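PDB 3VGL: glucokinase from Streptomyces griseus, which probably catalyses the ATP-dependent phosphorylation of D-glucose to D-glucose 6-phosphate, as a kinase of the ROK family. Local coordinates for residues A[12-17]-A[29-34]; A[17-22]-A[302-307]. All coordinates share one frame; numbering follows the deposited sequence.

Contact 1 of 2, residues A[12-17]-A[29-34]; sequences TKIAAG and FKVATP. With ANP (phosphoaminophosphonic acid-adenylate ester), chain E.
Ile14 fills the tight side of this strand pair. With CG1 anti to the carbonyl carbon (chi1 -68°) and the chain extended beyond it (chi2 166°), CD1 reaches Pro34 CD at 3.9 Å, while Ile14 CB packs against Val31 CG1. A branched aliphatic chain suits this face, where Ile14, Ala16 and Phe29 meet helix 37-52; the small Ala16 leaves room for its Ala47. Strands 13-17 and 29-32 form an antiparallel beta hairpin at the edge of the sheet, within the actin-like ATPase fold of ROK kinases. Ile14 N donates to Val31 O at 2.8 Å, almost along the C=O axis, and Ala16 pairs with Phe29 both ways. The other face is looser: Ala15 brings only a methyl to its non-hydrogen-bonded pair with Lys30, exposed to solvent. Where strand 29-32 ends beside the start of strand 13-19, Thr33 N reaches Thr12 O at 3.0 Å from above the carbonyl plane, and a water joins Thr12 O to Thr33 O. There the backbone N atoms of Thr12 and Lys13 both grip ANP O2B, and the extended Lys13 chain brings NZ to 2.6 Å from ANP O1A. A methionine here would probably leave that oxygen without its cationic partner.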
loop_
_atom_site.group_PDB
_atom_site.type_symbol
_atom_site.label_atom_id
_atom_site.label_comp_id
_atom_site.label_asym_id
_atom_site.label_seq_id
_atom_site.Cartn_x
_atom_site.Cartn_y
_atom_site.Cartn_z
ATOM N N THR A 12 -7.826 0.325 -28.083
ATOM C CA THR A 12 -7.081 1.159 -29.022
ATOM C C THR A 12 -7.352 0.736 -30.464
ATOM O O THR A 12 -7.568 1.587 -31.328
ATOM C CB THR A 12 -5.545 1.109 -28.709
ATOM O OG1 THR A 12 -5.336 1.547 -27.357
ATOM C CG2 THR A 12 -4.741 2.027 -29.615
ATOM N N LYS A 13 -7.347 -0.576 -30.709
ATOM C CA LYS A 13 -7.354 -1.122 -32.070
ATOM C C LYS A 13 -8.446 -2.147 -32.298
ATOM O O LYS A 13 -8.778 -2.936 -31.416
ATOM C CB LYS A 13 -6.025 -1.834 -32.360
ATOM C CG LYS A 13 -4.770 -1.042 -32.081
ATOM C CD LYS A 13 -3.635 -2.010 -31.786
ATOM C CE LYS A 13 -2.364 -1.270 -31.443
ATOM N NZ LYS A 13 -1.225 -2.210 -31.277
ATOM N N ILE A 14 -8.963 -2.162 -33.523
ATOM C CA ILE A 14 -9.780 -3.263 -34.007
ATOM C C ILE A 14 -8.981 -4.030 -35.055
ATOM O O ILE A 14 -8.379 -3.430 -35.952
ATOM C CB ILE A 14 -11.117 -2.736 -34.616
ATOM C CG1 ILE A 14 -12.007 -2.154 -33.509
ATOM C CG2 ILE A 14 -11.833 -3.853 -35.384
ATOM C CD1 ILE A 14 -13.184 -1.324 -34.038
ATOM N N ALA A 15 -8.938 -5.350 -34.920
ATOM C CA ALA A 15 -8.264 -6.200 -35.904
ATOM C C ALA A 15 -9.153 -7.360 -36.292
ATOM O O ALA A 15 -9.745 -8.011 -35.440
ATOM C CB ALA A 15 -6.958 -6.710 -35.362
ATOM N N ALA A 16 -9.224 -7.633 -37.598
ATOM C CA ALA A 16 -10.028 -8.743 -38.059
ATOM C C ALA A 16 -9.256 -9.562 -39.073
ATOM O O ALA A 16 -8.313 -9.072 -39.713
ATOM C CB ALA A 16 -11.344 -8.260 -38.651
ATOM N N GLY A 17 -9.642 -10.819 -39.187
ATOM C CA GLY A 17 -9.066 -11.672 -40.211
ATOM C C GLY A 17 -9.861 -12.919 -40.438
ATOM O O GLY A 17 -10.587 -13.380 -39.561
ATOM N N PHE A 29 -7.109 -7.094 -41.472
ATOM C CA PHE A 29 -7.686 -5.762 -41.561
ATOM C C PHE A 29 -7.488 -5.098 -40.204
ATOM O O PHE A 29 -7.654 -5.747 -39.185
ATOM C CB PHE A 29 -9.176 -5.814 -41.919
ATOM C CG PHE A 29 -9.854 -4.455 -41.917
ATOM C CD1 PHE A 29 -10.057 -3.769 -43.105
ATOM C CD2 PHE A 29 -10.263 -3.864 -40.721
ATOM C CE1 PHE A 29 -10.679 -2.520 -43.123
ATOM C CE2 PHE A 29 -10.885 -2.598 -40.718
ATOM C CZ PHE A 29 -11.095 -1.934 -41.933
ATOM N N LYS A 30 -7.067 -3.837 -40.203
ATOM C CA LYS A 30 -6.874 -3.076 -38.953
ATOM C C LYS A 30 -7.505 -1.697 -39.062
ATOM O O LYS A 30 -7.431 -1.051 -40.108
ATOM C CB LYS A 30 -5.383 -2.904 -38.637
ATOM C CG LYS A 30 -4.558 -4.173 -38.630
ATOM C CD LYS A 30 -3.076 -3.853 -38.444
ATOM C CE LYS A 30 -2.206 -5.101 -38.510
ATOM N NZ LYS A 30 -2.148 -5.802 -37.192
ATOM N N VAL A 31 -8.121 -1.232 -37.979
ATOM C CA VAL A 31 -8.610 0.152 -37.915
ATOM C C VAL A 31 -8.619 0.565 -36.449
ATOM O O VAL A 31 -8.759 -0.287 -35.584
ATOM C CB VAL A 31 -10.019 0.313 -38.562
ATOM C CG1 VAL A 31 -11.108 -0.372 -37.756
ATOM C CG2 VAL A 31 -10.366 1.786 -38.768
ATOM N N ALA A 32 -8.488 1.863 -36.177
ATOM C CA ALA A 32 -8.556 2.359 -34.799
ATOM C C ALA A 32 -9.969 2.200 -34.234
ATOM O O ALA A 32 -10.970 2.365 -34.940
ATOM C CB ALA A 32 -8.096 3.827 -34.717
ATOM N N THR A 33 -10.046 1.868 -32.951
ATOM C CA THR A 33 -11.325 1.772 -32.269
ATOM C C THR A 33 -11.935 3.160 -32.110
ATOM O O THR A 33 -11.334 4.033 -31.480
ATOM C CB THR A 33 -11.148 1.101 -30.904
ATOM O OG1 THR A 33 -10.423 -0.118 -31.117
ATOM C CG2 THR A 33 -12.496 0.811 -30.270
ATOM N N PRO A 34 -13.135 3.364 -32.673
ATOM C CA PRO A 34 -13.827 4.648 -32.527
ATOM C C PRO A 34 -14.328 4.869 -31.100
ATOM O O PRO A 34 -14.481 3.906 -30.344
ATOM C CB PRO A 34 -15.021 4.508 -33.480
ATOM C CG PRO A 34 -14.682 3.412 -34.396
ATOM C CD PRO A 34 -13.866 2.456 -33.574
HETATM P PB ANP E . -5.713 -3.119 -27.799
HETATM O O1B ANP E . -5.680 -2.983 -26.273
HETATM O O2B ANP E . -6.526 -2.089 -28.528
HETATM N N3B ANP E . -6.324 -4.666 -28.215
HETATM P PA ANP E . -2.818 -3.507 -27.892
HETATM O O1A ANP E . -1.827 -3.266 -29.035
HETATM O O2A ANP E . -2.993 -4.883 -27.328
HETATM O O3A ANP E . -4.232 -2.892 -28.371
HETATM O "O5'" ANP E . -2.463 -2.537 -26.658
HETATM C "C5'" ANP E . -2.252 -1.133 -26.836
HETATM C "C4'" ANP E . -1.335 -0.623 -25.745
HETATM O "O4'" ANP E . -0.141 -1.417 -25.694
HETATM C "C3'" ANP E . -0.903 0.790 -26.045
HETATM O "O3'" ANP E . -0.594 1.410 -24.794
HETATM C "C2'" ANP E . 0.363 0.558 -26.829
HETATM O "O2'" ANP E . 1.240 1.669 -26.768
HETATM C "C1'" ANP E . 0.975 -0.674 -26.178
HETATM N N9 ANP E . 1.633 -1.539 -27.174
HETATM C C8 ANP E . 1.062 -2.222 -28.182
HETATM N N7 ANP E . 2.007 -2.922 -28.887
HETATM C C5 ANP E . 3.182 -2.682 -28.278
HETATM C C6 ANP E . 4.607 -3.071 -28.481
HETATM N N6 ANP E . 4.968 -3.904 -29.491
HETATM N N1 ANP E . 5.511 -2.594 -27.598
HETATM C C2 ANP E . 5.206 -1.760 -26.574
HETATM N N3 ANP E . 3.934 -1.359 -26.345
HETATM C C4 ANP E . 2.938 -1.779 -27.150
HETATM O O HOH W 1 -8.594 4.155 -30.895
#

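Contact 2 of 2, residues A[17-22]-A[302-307]; sequences GVVDEE and GLVGAA
Val19 meets Ala307 most closely, CB to CB at 3.5 Å, its CG2 lying equally near the same methyl. That CG2 also reaches Leu303 CD1 at 3.8 Å, the two side chains crossing obliquely, and CG1 approaches Val304 CG1 more loosely at 4.2 Å. Val19 thus spreads its two methyls over one flank of the helix, CG1 being anti to the backbone N (chi1 -180°) and CG2 beside it. Ala307 suits a place so near the strand, since its side chain is a single methyl. Leu303 CD1 settles over the backbone of Gly17, 4.0 Å from its N; a beta carbon on Gly17 would point toward the helix and would probably crowd this methyl. One helical turn separates Leu303 from Ala307, so both face the strand. Farther out, Val304 also touches Ile25 and Phe116, while Arg311 from the same helix donates to Val19 O and Thr4 OG1 bonds to Ala307 O. Past the strand, Asp20 OD1 accepts from Glu22 N in an Asx turn and also from Arg24 N. With no hydrogen bond between its two segments, this buried helix-on-sheet contact depends on close apolar fit, while polar groups around it tie down the backbone.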
loop_
_atom_site.group_PDB
_atom_site.type_symbol
_atom_site.label_atom_id
_atom_site.label_comp_id
_atom_site.label_asym_id
_atom_site.label_seq_id
_atom_site.Cartn_x
_atom_site.Cartn_y
_atom_site.Cartn_z
ATOM N N GLY A 17 -9.642 -10.819 -39.187
ATOM C CA GLY A 17 -9.066 -11.672 -40.211
ATOM C C GLY A 17 -9.861 -12.919 -40.438
ATOM O O GLY A 17 -10.587 -13.380 -39.561
ATOM N N VAL A 18 -9.729 -13.464 -41.650
ATOM C CA VAL A 18 -10.278 -14.759 -41.964
ATOM C C VAL A 18 -9.323 -15.809 -41.414
ATOM O O VAL A 18 -8.106 -15.680 -41.551
ATOM C CB VAL A 18 -10.462 -14.918 -43.509
ATOM C CG1 VAL A 18 -10.703 -16.360 -43.892
ATOM C CG2 VAL A 18 -11.624 -14.007 -43.972
ATOM N N VAL A 19 -9.882 -16.804 -40.745
ATOM C CA VAL A 19 -9.084 -17.825 -40.081
ATOM C C VAL A 19 -9.612 -19.182 -40.485
ATOM O O VAL A 19 -10.834 -19.420 -40.465
ATOM C CB VAL A 19 -9.151 -17.677 -38.532
ATOM C CG1 VAL A 19 -8.304 -18.750 -37.855
ATOM C CG2 VAL A 19 -8.721 -16.270 -38.083
ATOM N N ASP A 20 -8.691 -20.066 -40.881
ATOM C CA ASP A 20 -9.080 -21.409 -41.277
ATOM C C ASP A 20 -9.139 -22.338 -40.081
ATOM O O ASP A 20 -8.931 -21.901 -38.942
ATOM C CB ASP A 20 -8.226 -21.963 -42.448
ATOM C CG ASP A 20 -6.822 -22.422 -42.038
ATOM O OD1 ASP A 20 -6.450 -22.434 -40.853
ATOM O OD2 ASP A 20 -6.053 -22.802 -42.930
ATOM N N GLU A 21 -9.422 -23.612 -40.351
ATOM C CA GLU A 21 -9.654 -24.629 -39.303
ATOM C C GLU A 21 -8.408 -24.962 -38.490
ATOM O O GLU A 21 -8.513 -25.459 -37.375
ATOM C CB GLU A 21 -10.192 -25.912 -39.942
ATOM C CG GLU A 21 -11.413 -25.726 -40.851
ATOM C CD GLU A 21 -12.718 -26.132 -40.177
ATOM O OE1 GLU A 21 -12.772 -26.123 -38.929
ATOM O OE2 GLU A 21 -13.686 -26.470 -40.902
ATOM N N GLU A 22 -7.234 -24.677 -39.048
ATOM C CA GLU A 22 -5.955 -24.914 -38.363
ATOM C C GLU A 22 -5.383 -23.632 -37.740
ATOM O O GLU A 22 -4.220 -23.603 -37.301
ATOM C CB GLU A 22 -4.943 -25.563 -39.320
ATOM C CG GLU A 22 -5.128 -27.061 -39.505
ATOM C CD GLU A 22 -6.269 -27.396 -40.440
ATOM O OE1 GLU A 22 -6.074 -27.290 -41.671
ATOM O OE2 GLU A 22 -7.358 -27.768 -39.949
ATOM N N GLY A 302 -6.238 -13.197 -30.046
ATOM C CA GLY A 302 -7.641 -12.949 -29.783
ATOM C C GLY A 302 -8.492 -13.117 -31.033
ATOM O O GLY A 302 -9.565 -13.722 -30.982
ATOM N N LEU A 303 -8.013 -12.601 -32.159
ATOM C CA LEU A 303 -8.822 -12.727 -33.378
ATOM C C LEU A 303 -8.876 -14.176 -33.841
ATOM O O LEU A 303 -9.922 -14.653 -34.276
ATOM C CB LEU A 303 -8.402 -11.752 -34.484
ATOM C CG LEU A 303 -7.235 -11.938 -35.435
ATOM C CD1 LEU A 303 -7.534 -12.985 -36.543
ATOM C CD2 LEU A 303 -6.906 -10.614 -36.096
ATOM N N VAL A 304 -7.756 -14.895 -33.696
ATOM C CA VAL A 304 -7.730 -16.331 -34.020
ATOM C C VAL A 304 -8.670 -17.115 -33.094
ATOM O O VAL A 304 -9.514 -17.899 -33.538
ATOM C CB VAL A 304 -6.302 -16.905 -33.979
ATOM C CG1 VAL A 304 -6.313 -18.442 -34.133
ATOM C CG2 VAL A 304 -5.435 -16.238 -35.080
ATOM N N GLY A 305 -8.539 -16.902 -31.782
ATOM C CA GLY A 305 -9.412 -17.588 -30.875
ATOM C C GLY A 305 -10.875 -17.253 -31.078
ATOM O O GLY A 305 -11.715 -18.139 -30.988
ATOM N N ALA A 306 -11.188 -15.976 -31.328
ATOM C CA ALA A 306 -12.570 -15.571 -31.560
ATOM C C ALA A 306 -13.158 -16.218 -32.820
ATOM O O ALA A 306 -14.295 -16.686 -32.796
ATOM C CB ALA A 306 -12.686 -14.048 -31.635
ATOM N N ALA A 307 -12.357 -16.263 -33.881
ATOM C CA ALA A 307 -12.732 -16.967 -35.126
ATOM C C ALA A 307 -13.042 -18.426 -34.820
ATOM O O ALA A 307 -14.050 -18.968 -35.287
ATOM C CB ALA A 307 -11.622 -16.869 -36.159
#

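Strand 13-19 runs through both contacts, whose centres lie 15 Å apart. Contact 1 uses its first part, beside the edge strand 29-32, and contact 2 its last, under helix 301-311; Gly17 belongs to both. Along the chain the segments alternate: 12-17, 17-22, 29-34, then 302-307. The hairpin is thus local, whereas the helix returns from near the C-terminus to pack on the N-terminal sheet. Leu303 spans the two contacts, its CD2 lying 3.9 Å from Ala15 O. The phosphate-binding turn is therefore continuous with a strand whose opposite faces are covered by two helices, 37-52 on Ile14 and Ala16 and 301-311 on Gly17 and Val19.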